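Local coordinates for protein type III effector HopA1 (Pseudomonas syringae pv. tomato str. DC3000, PDB 4RSX) that acts as an effector of the type III secretion system, probably delivered into plant cells by the bacterium, its molecular activity in the host not being established, at residues Asn9-Trp14 and Ala220-Asp225; Gln47-Leu52 and Asp91-Phe96; Gln125-Met130 and Gly143-Pro148; Glu206-Asp211 and Asn245-Asp250. All coordinates share one frame; numbering follows the deposited sequence.

Interaction 1. Residues Asn9-Trp14 and Ala220-Asp225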
loop_
_atom_site.group_PDB
_atom_site.type_symbol
_atom_site.label_atom_id
_atom_site.label_comp_id
_atom_site.label_asym_id
_atom_site.label_seq_id
_atom_site.Cartn_x
_atom_site.Cartn_y
_atom_site.Cartn_z
ATOM N N ASN A 9 -4.167 0.310 -18.771
ATOM C CA ASN A 9 -5.305 -0.534 -19.158
ATOM C C ASN A 9 -6.154 -1.023 -17.978
ATOM O O ASN A 9 -7.372 -1.163 -18.108
ATOM C CB ASN A 9 -4.861 -1.725 -20.035
ATOM C CG ASN A 9 -4.320 -1.290 -21.408
ATOM O OD1 ASN A 9 -4.663 -0.217 -21.929
ATOM N ND2 ASN A 9 -3.467 -2.135 -21.998
ATOM N N SER A 10 -5.532 -1.299 -16.832
ATOM C CA SER A 10 -6.324 -1.716 -15.656
ATOM C C SER A 10 -7.053 -0.509 -15.064
ATOM O O SER A 10 -8.159 -0.631 -14.548
ATOM C CB SER A 10 -5.450 -2.377 -14.581
ATOM O OG SER A 10 -4.675 -1.403 -13.880
ATOM N N PHE A 11 -6.422 0.658 -15.150
ATOM C CA PHE A 11 -7.054 1.915 -14.767
ATOM C C PHE A 11 -8.238 2.214 -15.684
ATOM O O PHE A 11 -9.323 2.585 -15.222
ATOM C CB PHE A 11 -6.023 3.048 -14.834
ATOM C CG PHE A 11 -6.579 4.414 -14.497
ATOM C CD1 PHE A 11 -7.027 4.702 -13.217
ATOM C CD2 PHE A 11 -6.645 5.407 -15.464
ATOM C CE1 PHE A 11 -7.538 5.961 -12.899
ATOM C CE2 PHE A 11 -7.157 6.673 -15.154
ATOM C CZ PHE A 11 -7.604 6.944 -13.865
ATOM N N HIS A 12 -8.038 2.047 -16.986
ATOM C CA HIS A 12 -9.115 2.300 -17.939
ATOM C C HIS A 12 -10.315 1.359 -17.741
ATOM O O HIS A 12 -11.468 1.794 -17.779
ATOM C CB HIS A 12 -8.596 2.231 -19.381
ATOM C CG HIS A 12 -9.611 2.639 -20.400
ATOM N ND1 HIS A 12 -9.711 3.927 -20.881
ATOM C CD2 HIS A 12 -10.593 1.932 -21.012
ATOM C CE1 HIS A 12 -10.697 3.992 -21.759
ATOM N NE2 HIS A 12 -11.248 2.798 -21.856
ATOM N N GLU A 13 -10.047 0.076 -17.518
ATOM C CA GLU A 13 -11.121 -0.881 -17.207
ATOM C C GLU A 13 -11.971 -0.450 -16.000
ATOM O O GLU A 13 -13.209 -0.441 -16.062
ATOM C CB GLU A 13 -10.553 -2.287 -16.970
ATOM C CG GLU A 13 -11.625 -3.303 -16.549
ATOM C CD GLU A 13 -12.747 -3.426 -17.579
ATOM O OE1 GLU A 13 -12.469 -3.261 -18.785
ATOM O OE2 GLU A 13 -13.913 -3.685 -17.191
ATOM N N TRP A 14 -11.283 -0.102 -14.908
ATOM C CA TRP A 14 -11.901 0.420 -13.691
ATOM C C TRP A 14 -12.834 1.574 -14.061
ATOM O O TRP A 14 -14.005 1.616 -13.645
ATOM C CB TRP A 14 -10.782 0.910 -12.752
ATOM C CG TRP A 14 -11.216 1.534 -11.450
ATOM C CD1 TRP A 14 -12.485 1.599 -10.944
ATOM C CD2 TRP A 14 -10.364 2.173 -10.474
ATOM N NE1 TRP A 14 -12.473 2.239 -9.725
ATOM C CE2 TRP A 14 -11.190 2.598 -9.415
ATOM C CE3 TRP A 14 -8.984 2.419 -10.403
ATOM C CZ2 TRP A 14 -10.681 3.266 -8.287
ATOM C CZ3 TRP A 14 -8.480 3.086 -9.287
ATOM C CH2 TRP A 14 -9.332 3.503 -8.242
ATOM N N ALA A 220 -9.501 7.088 -7.730
ATOM C CA ALA A 220 -10.959 7.079 -7.884
ATOM C C ALA A 220 -11.413 8.476 -8.283
ATOM O O ALA A 220 -12.309 8.650 -9.131
ATOM C CB ALA A 220 -11.650 6.648 -6.578
ATOM N N GLU A 221 -10.777 9.477 -7.678
ATOM C CA GLU A 221 -11.205 10.857 -7.859
ATOM C C GLU A 221 -10.767 11.428 -9.207
ATOM O O GLU A 221 -11.454 12.270 -9.784
ATOM C CB GLU A 221 -10.812 11.717 -6.638
ATOM C CG GLU A 221 -11.725 11.383 -5.430
ATOM C CD GLU A 221 -11.277 11.984 -4.100
ATOM O OE1 GLU A 221 -12.108 12.032 -3.157
ATOM O OE2 GLU A 221 -10.102 12.397 -3.983
ATOM N N VAL A 222 -9.644 10.933 -9.729
ATOM C CA VAL A 222 -9.257 11.231 -11.104
ATOM C C VAL A 222 -10.380 10.778 -12.062
ATOM O O VAL A 222 -10.745 11.494 -13.013
ATOM C CB VAL A 222 -7.927 10.523 -11.476
ATOM C CG1 VAL A 222 -7.655 10.614 -12.967
ATOM C CG2 VAL A 222 -6.762 11.112 -10.688
ATOM N N ILE A 223 -10.923 9.589 -11.804
ATOM C CA ILE A 223 -11.978 9.034 -12.647
ATOM C C ILE A 223 -13.252 9.881 -12.573
ATOM O O ILE A 223 -13.878 10.152 -13.602
ATOM C CB ILE A 223 -12.306 7.574 -12.254
ATOM C CG1 ILE A 223 -11.128 6.651 -12.582
ATOM C CG2 ILE A 223 -13.565 7.085 -12.978
ATOM C CD1 ILE A 223 -11.273 5.257 -11.994
ATOM N N SER A 224 -13.637 10.288 -11.362
ATOM C CA SER A 224 -14.786 11.180 -11.175
ATOM C C SER A 224 -14.648 12.424 -12.031
ATOM O O SER A 224 -15.597 12.839 -12.704
ATOM C CB SER A 224 -14.908 11.625 -9.718
ATOM O OG SER A 224 -15.161 10.519 -8.887
ATOM N N ASP A 225 -13.469 13.033 -11.984
ATOM C CA ASP A 225 -13.214 14.220 -12.784
ATOM C C ASP A 225 -13.413 13.942 -14.269
ATOM O O ASP A 225 -14.114 14.686 -14.950
ATOM C CB ASP A 225 -11.800 14.754 -12.536
ATOM C CG ASP A 225 -11.642 15.370 -11.157
ATOM O OD1 ASP A 225 -12.674 15.719 -10.527
ATOM O OD2 ASP A 225 -10.478 15.507 -10.711
#

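Interaction 2. Residues Gln47-Leu52 and Asp91-Phe96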
loop_
_atom_site.group_PDB
_atom_site.type_symbol
_atom_site.label_atom_id
_atom_site.label_comp_id
_atom_site.label_asym_id
_atom_site.label_seq_id
_atom_site.Cartn_x
_atom_site.Cartn_y
_atom_site.Cartn_z
ATOM N N GLN A 47 -0.881 -18.567 14.214
ATOM C CA GLN A 47 -0.079 -17.743 13.319
ATOM C C GLN A 47 -0.286 -16.251 13.616
ATOM O O GLN A 47 0.683 -15.491 13.664
ATOM C CB GLN A 47 -0.337 -18.127 11.853
ATOM C CG GLN A 47 0.388 -19.442 11.468
ATOM C CD GLN A 47 -0.036 -19.989 10.119
ATOM O OE1 GLN A 47 -1.126 -19.676 9.610
ATOM N NE2 GLN A 47 0.826 -20.808 9.524
ATOM N N GLN A 48 -1.534 -15.858 13.870
ATOM C CA GLN A 48 -1.858 -14.485 14.290
ATOM C C GLN A 48 -1.148 -14.094 15.584
ATOM O O GLN A 48 -0.533 -13.025 15.688
ATOM C CB GLN A 48 -3.382 -14.322 14.432
ATOM C CG GLN A 48 -4.113 -14.502 13.094
ATOM C CD GLN A 48 -5.633 -14.369 13.184
ATOM O OE1 GLN A 48 -6.164 -13.518 13.908
ATOM N NE2 GLN A 48 -6.337 -15.203 12.428
ATOM N N GLU A 49 -1.208 -14.983 16.567
ATOM C CA GLU A 49 -0.539 -14.734 17.833
ATOM C C GLU A 49 0.975 -14.609 17.671
ATOM O O GLU A 49 1.597 -13.754 18.294
ATOM C CB GLU A 49 -0.909 -15.820 18.854
ATOM C CG GLU A 49 -2.396 -15.790 19.251
ATOM C CD GLU A 49 -2.745 -14.602 20.155
ATOM O OE1 GLU A 49 -1.814 -13.959 20.691
ATOM O OE2 GLU A 49 -3.949 -14.313 20.335
ATOM N N GLU A 50 1.563 -15.457 16.835
ATOM C CA GLU A 50 2.991 -15.375 16.518
ATOM C C GLU A 50 3.300 -14.007 15.884
ATOM O O GLU A 50 4.347 -13.398 16.141
ATOM C CB GLU A 50 3.389 -16.527 15.572
ATOM C CG GLU A 50 4.870 -16.539 15.154
ATOM C CD GLU A 50 5.152 -17.459 13.954
ATOM O OE1 GLU A 50 4.190 -18.021 13.380
ATOM O OE2 GLU A 50 6.339 -17.615 13.573
ATOM N N PHE A 51 2.366 -13.523 15.072
ATOM C CA PHE A 51 2.524 -12.228 14.422
ATOM C C PHE A 51 2.608 -11.105 15.465
ATOM O O PHE A 51 3.553 -10.310 15.465
ATOM C CB PHE A 51 1.364 -11.981 13.448
ATOM C CG PHE A 51 1.527 -10.741 12.628
ATOM C CD1 PHE A 51 2.186 -10.789 11.403
ATOM C CD2 PHE A 51 1.048 -9.521 13.084
ATOM C CE1 PHE A 51 2.360 -9.643 10.646
ATOM C CE2 PHE A 51 1.215 -8.365 12.324
ATOM C CZ PHE A 51 1.876 -8.424 11.109
ATOM N N LEU A 52 1.628 -11.047 16.364
ATOM C CA LEU A 52 1.644 -10.036 17.426
ATOM C C LEU A 52 2.898 -10.141 18.285
ATOM O O LEU A 52 3.511 -9.130 18.632
ATOM C CB LEU A 52 0.391 -10.138 18.296
ATOM C CG LEU A 52 -0.893 -9.879 17.523
ATOM C CD1 LEU A 52 -2.076 -9.882 18.452
ATOM C CD2 LEU A 52 -0.792 -8.555 16.775
ATOM N N ASP A 91 -9.181 -4.648 19.006
ATOM C CA ASP A 91 -8.893 -4.469 17.585
ATOM C C ASP A 91 -7.467 -4.849 17.191
ATOM O O ASP A 91 -7.104 -4.722 16.024
ATOM C CB ASP A 91 -9.141 -3.025 17.181
ATOM C CG ASP A 91 -10.596 -2.672 17.195
ATOM O OD1 ASP A 91 -11.351 -3.267 16.395
ATOM O OD2 ASP A 91 -10.980 -1.797 18.002
ATOM N N ALA A 92 -6.677 -5.315 18.161
ATOM C CA ALA A 92 -5.247 -5.573 17.973
ATOM C C ALA A 92 -4.911 -6.494 16.793
ATOM O O ALA A 92 -3.858 -6.352 16.176
ATOM C CB ALA A 92 -4.626 -6.111 19.263
ATOM N N LYS A 93 -5.800 -7.433 16.484
ATOM C CA LYS A 93 -5.587 -8.348 15.367
ATOM C C LYS A 93 -6.066 -7.760 14.040
ATOM O O LYS A 93 -5.845 -8.348 12.976
ATOM C CB LYS A 93 -6.305 -9.684 15.628
ATOM C CG LYS A 93 -5.712 -10.506 16.767
ATOM C CD LYS A 93 -6.450 -11.845 16.972
ATOM C CE LYS A 93 -5.733 -12.694 18.028
ATOM N NZ LYS A 93 -6.634 -13.636 18.771
ATOM N N ARG A 94 -6.716 -6.599 14.094
ATOM C CA ARG A 94 -7.413 -6.079 12.911
ATOM C C ARG A 94 -6.824 -4.785 12.348
ATOM O O ARG A 94 -6.828 -4.569 11.136
ATOM C CB ARG A 94 -8.897 -5.839 13.220
ATOM C CG ARG A 94 -9.595 -6.962 13.983
ATOM C CD ARG A 94 -10.415 -7.850 13.053
ATOM N NE ARG A 94 -11.329 -7.073 12.213
ATOM C CZ ARG A 94 -12.101 -7.596 11.259
ATOM N NH1 ARG A 94 -12.073 -8.904 11.021
ATOM N NH2 ARG A 94 -12.898 -6.812 10.541
ATOM N N PHE A 95 -6.346 -3.914 13.228
ATOM C CA PHE A 95 -5.925 -2.588 12.803
ATOM C C PHE A 95 -4.525 -2.593 12.194
ATOM O O PHE A 95 -3.837 -3.616 12.218
ATOM C CB PHE A 95 -6.021 -1.592 13.966
ATOM C CG PHE A 95 -7.437 -1.132 14.263
ATOM C CD1 PHE A 95 -8.506 -1.558 13.473
ATOM C CD2 PHE A 95 -7.694 -0.269 15.322
ATOM C CE1 PHE A 95 -9.815 -1.140 13.737
ATOM C CE2 PHE A 95 -8.999 0.161 15.595
ATOM C CZ PHE A 95 -10.061 -0.280 14.798
ATOM N N PHE A 96 -4.114 -1.451 11.641
ATOM C CA PHE A 96 -2.774 -1.314 11.067
ATOM C C PHE A 96 -1.697 -1.034 12.111
ATOM O O PHE A 96 -1.950 -0.355 13.104
ATOM C CB PHE A 96 -2.745 -0.168 10.062
ATOM C CG PHE A 96 -3.232 -0.544 8.703
ATOM C CD1 PHE A 96 -2.399 -1.218 7.817
ATOM C CD2 PHE A 96 -4.516 -0.214 8.304
ATOM C CE1 PHE A 96 -2.846 -1.561 6.558
ATOM C CE2 PHE A 96 -4.977 -0.560 7.045
ATOM C CZ PHE A 96 -4.140 -1.232 6.169
#

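Interaction 3. Residues Gln125-Met130 and Gly143-Pro148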
loop_
_atom_site.group_PDB
_atom_site.type_symbol
_atom_site.label_atom_id
_atom_site.label_comp_id
_atom_site.label_asym_id
_atom_site.label_seq_id
_atom_site.Cartn_x
_atom_site.Cartn_y
_atom_site.Cartn_z
ATOM N N GLN A 125 7.199 -13.405 8.600
ATOM C CA GLN A 125 8.488 -13.362 7.919
ATOM C C GLN A 125 8.659 -12.065 7.130
ATOM O O GLN A 125 9.723 -11.442 7.180
ATOM C CB GLN A 125 8.643 -14.559 6.973
ATOM C CG GLN A 125 9.058 -15.853 7.641
ATOM C CD GLN A 125 9.686 -16.837 6.661
ATOM O OE1 GLN A 125 9.265 -17.990 6.563
ATOM N NE2 GLN A 125 10.710 -16.386 5.945
ATOM N N LEU A 126 7.628 -11.669 6.387
ATOM C CA LEU A 126 7.715 -10.427 5.614
ATOM C C LEU A 126 7.945 -9.244 6.545
ATOM O O LEU A 126 8.777 -8.368 6.257
ATOM C CB LEU A 126 6.447 -10.203 4.788
ATOM C CG LEU A 126 6.348 -8.863 4.050
ATOM C CD1 LEU A 126 7.524 -8.704 3.112
ATOM C CD2 LEU A 126 5.050 -8.776 3.271
ATOM N N THR A 127 7.227 -9.233 7.672
ATOM C CA THR A 127 7.299 -8.100 8.593
ATOM C C THR A 127 8.724 -7.949 9.132
ATOM O O THR A 127 9.251 -6.837 9.224
ATOM C CB THR A 127 6.280 -8.239 9.739
ATOM O OG1 THR A 127 4.959 -8.188 9.187
ATOM C CG2 THR A 127 6.428 -7.102 10.742
ATOM N N ARG A 128 9.345 -9.080 9.452
ATOM C CA ARG A 128 10.736 -9.108 9.886
ATOM C C ARG A 128 11.656 -8.528 8.822
ATOM O O ARG A 128 12.536 -7.724 9.123
ATOM C CB ARG A 128 11.167 -10.551 10.177
ATOM C CG ARG A 128 10.475 -11.196 11.376
ATOM C CD ARG A 128 11.222 -12.462 11.820
ATOM N NE ARG A 128 10.421 -13.261 12.742
ATOM C CZ ARG A 128 10.624 -13.318 14.058
ATOM N NH1 ARG A 128 11.620 -12.627 14.610
ATOM N NH2 ARG A 128 9.835 -14.073 14.821
ATOM N N ALA A 129 11.471 -8.967 7.579
ATOM C CA ALA A 129 12.272 -8.463 6.476
ATOM C C ALA A 129 12.053 -6.960 6.276
ATOM O O ALA A 129 12.993 -6.230 5.962
ATOM C CB ALA A 129 11.963 -9.230 5.198
ATOM N N MET A 130 10.814 -6.497 6.450
ATOM C CA MET A 130 10.518 -5.070 6.299
ATOM C C MET A 130 11.249 -4.256 7.362
ATOM O O MET A 130 11.833 -3.215 7.058
ATOM C CB MET A 130 9.007 -4.810 6.363
ATOM C CG MET A 130 8.267 -5.276 5.113
ATOM S SD MET A 130 6.471 -5.224 5.316
ATOM C CE MET A 130 6.238 -3.443 5.367
ATOM N N GLY A 143 7.073 1.751 7.240
ATOM C CA GLY A 143 6.281 0.717 6.616
ATOM C C GLY A 143 4.987 0.570 7.373
ATOM O O GLY A 143 4.859 1.086 8.484
ATOM N N LYS A 144 4.009 -0.113 6.784
ATOM C CA LYS A 144 2.852 -0.498 7.583
ATOM C C LYS A 144 2.393 -1.906 7.241
ATOM O O LYS A 144 2.502 -2.356 6.091
ATOM C CB LYS A 144 1.696 0.522 7.469
ATOM C CG LYS A 144 0.729 0.252 6.332
ATOM C CD LYS A 144 -0.424 1.277 6.223
ATOM C CE LYS A 144 -1.168 1.049 4.871
ATOM N NZ LYS A 144 -2.300 2.014 4.585
ATOM N N VAL A 145 1.901 -2.608 8.254
ATOM C CA VAL A 145 1.303 -3.919 8.042
ATOM C C VAL A 145 -0.060 -3.963 8.724
ATOM O O VAL A 145 -0.229 -3.429 9.829
ATOM C CB VAL A 145 2.229 -5.061 8.549
ATOM C CG1 VAL A 145 3.487 -5.141 7.684
ATOM C CG2 VAL A 145 2.622 -4.832 10.006
ATOM N N ILE A 146 -1.033 -4.563 8.041
ATOM C CA ILE A 146 -2.373 -4.755 8.588
ATOM C C ILE A 146 -2.323 -5.858 9.658
ATOM O O ILE A 146 -1.467 -6.753 9.594
ATOM C CB ILE A 146 -3.351 -5.162 7.464
ATOM C CG1 ILE A 146 -4.807 -5.122 7.921
ATOM C CG2 ILE A 146 -3.054 -6.558 6.982
ATOM C CD1 ILE A 146 -5.275 -3.785 8.393
ATOM N N GLY A 147 -3.215 -5.779 10.646
ATOM C CA GLY A 147 -3.338 -6.828 11.644
ATOM C C GLY A 147 -3.511 -8.215 11.032
ATOM O O GLY A 147 -4.115 -8.356 9.960
ATOM N N PRO A 148 -2.999 -9.250 11.726
ATOM C CA PRO A 148 -2.929 -10.635 11.233
ATOM C C PRO A 148 -4.270 -11.257 10.858
ATOM O O PRO A 148 -4.304 -12.142 9.996
ATOM C CB PRO A 148 -2.310 -11.404 12.411
ATOM C CG PRO A 148 -2.570 -10.543 13.622
ATOM C CD PRO A 148 -2.472 -9.133 13.099
#

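Interaction 4. Residues Glu206-Asp211 and Asn245-Asp250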
loop_
_atom_site.group_PDB
_atom_site.type_symbol
_atom_site.label_atom_id
_atom_site.label_comp_id
_atom_site.label_asym_id
_atom_site.label_seq_id
_atom_site.Cartn_x
_atom_site.Cartn_y
_atom_site.Cartn_z
ATOM N N GLU A 206 2.776 6.042 -7.008
ATOM C CA GLU A 206 3.320 7.268 -6.438
ATOM C C GLU A 206 2.229 8.175 -5.900
ATOM O O GLU A 206 1.117 8.220 -6.435
ATOM C CB GLU A 206 4.170 8.004 -7.479
ATOM C CG GLU A 206 5.357 7.188 -7.959
ATOM C CD GLU A 206 6.282 7.942 -8.921
ATOM O OE1 GLU A 206 5.847 8.931 -9.553
ATOM O OE2 GLU A 206 7.456 7.534 -9.049
ATOM N N SER A 207 2.535 8.887 -4.828
ATOM C CA SER A 207 1.592 9.849 -4.282
ATOM C C SER A 207 2.222 11.232 -4.409
ATOM O O SER A 207 3.452 11.360 -4.460
ATOM C CB SER A 207 1.249 9.505 -2.835
ATOM O OG SER A 207 2.413 9.501 -2.040
ATOM N N ILE A 208 1.390 12.265 -4.508
ATOM C CA ILE A 208 1.908 13.612 -4.741
ATOM C C ILE A 208 1.417 14.592 -3.704
ATOM O O ILE A 208 0.428 14.324 -3.010
ATOM C CB ILE A 208 1.490 14.168 -6.126
ATOM C CG1 ILE A 208 -0.028 14.140 -6.293
ATOM C CG2 ILE A 208 2.121 13.380 -7.236
ATOM C CD1 ILE A 208 -0.457 14.315 -7.743
ATOM N N LEU A 209 2.119 15.724 -3.612
ATOM C CA LEU A 209 1.624 16.902 -2.897
ATOM C C LEU A 209 1.281 16.586 -1.463
ATOM O O LEU A 209 0.330 17.141 -0.919
ATOM C CB LEU A 209 0.380 17.462 -3.589
ATOM C CG LEU A 209 0.591 17.975 -5.017
ATOM C CD1 LEU A 209 -0.741 18.180 -5.765
ATOM C CD2 LEU A 209 1.385 19.273 -4.956
ATOM N N GLY A 210 2.046 15.684 -0.855
ATOM C CA GLY A 210 1.774 15.272 0.510
ATOM C C GLY A 210 0.467 14.526 0.701
ATOM O O GLY A 210 0.003 14.384 1.832
ATOM N N ASP A 211 -0.123 14.031 -0.385
ATOM C CA ASP A 211 -1.407 13.322 -0.320
ATOM C C ASP A 211 -1.429 12.215 0.739
ATOM O O ASP A 211 -0.439 11.508 0.940
ATOM C CB ASP A 211 -1.741 12.726 -1.687
ATOM C CG ASP A 211 -3.192 12.290 -1.809
ATOM O OD1 ASP A 211 -3.892 12.113 -0.779
ATOM O OD2 ASP A 211 -3.632 12.103 -2.963
ATOM N N ASN A 245 -4.523 16.404 -12.663
ATOM C CA ASN A 245 -4.452 16.048 -11.242
ATOM C C ASN A 245 -3.040 15.740 -10.795
ATOM O O ASN A 245 -2.808 15.457 -9.628
ATOM C CB ASN A 245 -5.359 14.863 -10.926
ATOM C CG ASN A 245 -6.781 15.284 -10.706
ATOM O OD1 ASN A 245 -7.094 15.888 -9.678
ATOM N ND2 ASN A 245 -7.660 14.989 -11.676
ATOM N N GLY A 246 -2.102 15.801 -11.733
ATOM C CA GLY A 246 -0.699 15.717 -11.393
ATOM C C GLY A 246 -0.065 14.366 -11.662
ATOM O O GLY A 246 1.098 14.139 -11.310
ATOM N N TYR A 247 -0.814 13.467 -12.291
ATOM C CA TYR A 247 -0.275 12.146 -12.595
ATOM C C TYR A 247 0.151 12.024 -14.053
ATOM O O TYR A 247 -0.154 12.885 -14.882
ATOM C CB TYR A 247 -1.287 11.064 -12.229
ATOM C CG TYR A 247 -1.715 11.132 -10.781
ATOM C CD1 TYR A 247 -0.881 10.687 -9.772
ATOM C CD2 TYR A 247 -2.960 11.645 -10.426
ATOM C CE1 TYR A 247 -1.270 10.751 -8.446
ATOM C CE2 TYR A 247 -3.360 11.708 -9.101
ATOM C CZ TYR A 247 -2.505 11.267 -8.112
ATOM O OH TYR A 247 -2.884 11.326 -6.788
ATOM N N ASP A 248 0.865 10.950 -14.354
ATOM C CA ASP A 248 1.352 10.705 -15.704
ATOM C C ASP A 248 0.200 10.113 -16.533
ATOM O O ASP A 248 -0.378 9.089 -16.167
ATOM C CB ASP A 248 2.571 9.775 -15.629
ATOM C CG ASP A 248 3.196 9.491 -16.990
ATOM O OD1 ASP A 248 2.463 9.393 -17.990
ATOM O OD2 ASP A 248 4.433 9.351 -17.057
ATOM N N PRO A 249 -0.162 10.777 -17.640
ATOM C CA PRO A 249 -1.368 10.363 -18.379
ATOM C C PRO A 249 -1.209 9.013 -19.078
ATOM O O PRO A 249 -2.218 8.412 -19.506
ATOM C CB PRO A 249 -1.549 11.475 -19.424
ATOM C CG PRO A 249 -0.132 12.049 -19.615
ATOM C CD PRO A 249 0.479 11.970 -18.227
ATOM N N ASP A 250 0.033 8.543 -19.203
ATOM C CA ASP A 250 0.265 7.229 -19.808
ATOM C C ASP A 250 0.530 6.143 -18.770
ATOM O O ASP A 250 0.401 4.951 -19.052
ATOM C CB ASP A 250 1.390 7.300 -20.847
ATOM C CG ASP A 250 1.014 8.173 -22.047
ATOM O OD1 ASP A 250 -0.184 8.204 -22.432
ATOM O OD2 ASP A 250 1.911 8.844 -22.593
HETATM O O HOH W 1 -1.579 10.962 -4.562
#

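Interaction 1. Residues Asn9-Trp14 and Ala220-Asp225
Trp14 and Phe11, one helical turn apart on helix 2-19, close on Ile223 of helix 215-228 in a helix-helix packing whose local axes cross at -60° with a closest approach of 10.9 Å. The tight part is the indole. Ile223 CD1 stands over one face of Trp14 in a CH-pi contact, 3.6 Å from the centroid of the five-membered ring and 12° off its normal, which puts the methyl almost directly above the ring centre. Farther along the indole, Trp14 CZ2 lies 3.9 Å from Ala220 CB. The nitrogen of this buried ring is not left without a partner, for Trp14 NE1 gives its hydrogen to the carbonyl of Ile29, and Tyr33 also meets the ring. Phe11 reaches the same isoleucine lower on its branch, its CE1 3.7 Å from Ile223 CG1. With chi1 of 178°, its ring swings away from its own backbone nitrogen and toward helix 215-228. The outward flanks of the two helices are polar and take no part: Glu13 is exposed on one, and the partly exposed Glu221 on the other pairs with Arg213 and Arg26. Back in the apolar part, Val222 CG1 touches the Phe11 ring at its edge, 3.8 Å from CZ.

Interaction 2. Residues Gln47-Leu52 and Asp91-Phe96
Lys93 reaches from the loop before strand 96-101 across the flank of helix 45-58, and its orientation against Gln48, Glu49 and Leu52 defines the contact. Its CG lies beside the backbone nitrogen (chi1 -68°), and the extended chain beyond CG carries the methylenes past Gln48 and Leu52 and delivers the ammonium to Glu49. There Lys93 NZ and Glu49 OE2 form a salt bridge 3.2 Å long, whose hydrogen bond is weak. Glu49 leaves the helix pointing away from the loop, and the bend at chi2 (-73°) helps bring the carboxylate back to the lysine. Both residues are partly exposed, which places this charged pair at the margin of an otherwise buried contact.

Gln48 and Leu52, one helical turn apart, each meet the lysine at about a right angle. The amide oxygen Gln48 OE1 comes within 3.5 Å of Lys93 CD, a van der Waals contact with a methylene, while the other end of the amide, NE2, is bonded to the carbonyl of Met43. Leu52 divides its two methyls: CD1 lies 4.1 Å from Lys93 CG, and CD2 is 3.8 Å from Ala92 O, a carbonyl that accepts a hydrogen bond from the hydroxyl of Tyr97.

The contact thus pins a connecting loop to helix 45-58. Ile86 of helix 82-88 packs on Leu52, and Pro148 and Ala149, just after strand 140-146, lie against Gln48. Lys93 is further joined to Ala149 by backbone hydrogen bonding, which ties the loop to the segment that follows strand 140-146, an inner strand of the sheet.

Interaction 3. Residues Gln125-Met130 and Gly143-Pro148
Met130 bends at its last torsion (chi3 69°) after an extended run, and this turn places its sulfur and methyl against Val145 of the facing strand. Val145 answers with chi1 of -67°, which sets CG1 opposite its carbonyl carbon and presents that methyl to the helix. The two side chains slide past each other in opposite directions, with Met130 SD 3.8 Å from Val145 CG1. The thioether methyl goes further down to the strand backbone, where Met130 CE lies 4.0 Å from Lys144 O and approaches the bare alpha carbon of Gly143, with 4.3 Å between Met130 CE and Gly143 CA.

Thr127, almost one turn earlier on the helix, meets the same valine methyl from a direction about at right angles to the sulfur, its OG1 3.7 Å from Val145 CG1. The contact is apolar in character despite these heteroatoms, because the Thr127 hydroxyl is already hydrogen-bonded to the carbonyl of Ala123 within its own helix.

Axis geometry confirms a helix laid antiparallel on a strand, the two directions lying 167° apart. This is the layer packing of an alpha/beta fold, helix 123-136 lying on one face of the antiparallel sheet. Strand 140-146 runs between strands 96-101 and 158-162, and Ala158 and Leu160 of the latter extend the surface that receives Met130. Helix 45-58 borders the helix through Phe51 against Thr127, while helix 166-180 meets it through Leu176.

Interaction 4. Residues Glu206-Asp211 and Asn245-Asp250
Ile208 and Tyr247 supply the apolar part of this contact. Ile208 CD1 lies over one face of the Tyr247 phenol in a CH-pi contact, 3.9 Å from the ring centroid and 22° off the normal, so the methyl is displaced from the centre toward the rim, 3.7 Å from CZ. The chi1 of 56° puts CG1 of Ile208 between its backbone nitrogen and carbonyl carbon and directs CD1 at the ring. The same methyl also meets the backbone beside the ring, Ile208 CD1 lying 3.9 Å from Gly246 O.

Polar contact runs through water. Water 1 lies in the plane of the ring at its edge, 2.6 Å from Tyr247 OH; it donates to Asp211 OD2 over 2.8 Å and accepts from Ile208 N over 3.2 Å. One molecule therefore joins the phenol to both ends of a turn. Asp211 has a direct partner too, a salt bridge with Arg213, and Arg219 makes a cation-pi contact with the Tyr247 ring.

Local hydrogen bonds shape the two loops separately. A backbone one takes Asp211 N to Ile208 O at 2.7 Å; in a side-chain one, Asp248 OD1 accepts from Asp250 N nearly along its C-O axis, an Asx turn. The arrangement is thus a beta turn packed against a helix C-cap: the type I' turn after strand 202-207 and the Schellman motif with which Gly246, at positive phi (102°), terminates helix 234-245.

Interactions 1 and 3 are buried and apolar across their segments, but interaction 1 joins two helices through aromatic rings, whereas interaction 3 lays a helix on the sheet through methyl and thioether groups. Interaction 2 is also mostly buried, yet adds a salt bridge at its margin; interaction 4 is partly buried and uses a water. Interactions 2 and 3 adjoin, Lys93 O lying 3.5 Å from Pro148 CD. On the opposite side of the chain's centre, interactions 1 and 4 touch through Val222 CG2 and Tyr247 CE2, 3.8 Å apart, and through Asp225 with Asn245. Interactions 3 and 4 share the sheet, about 10 Å apart at their nearest atoms.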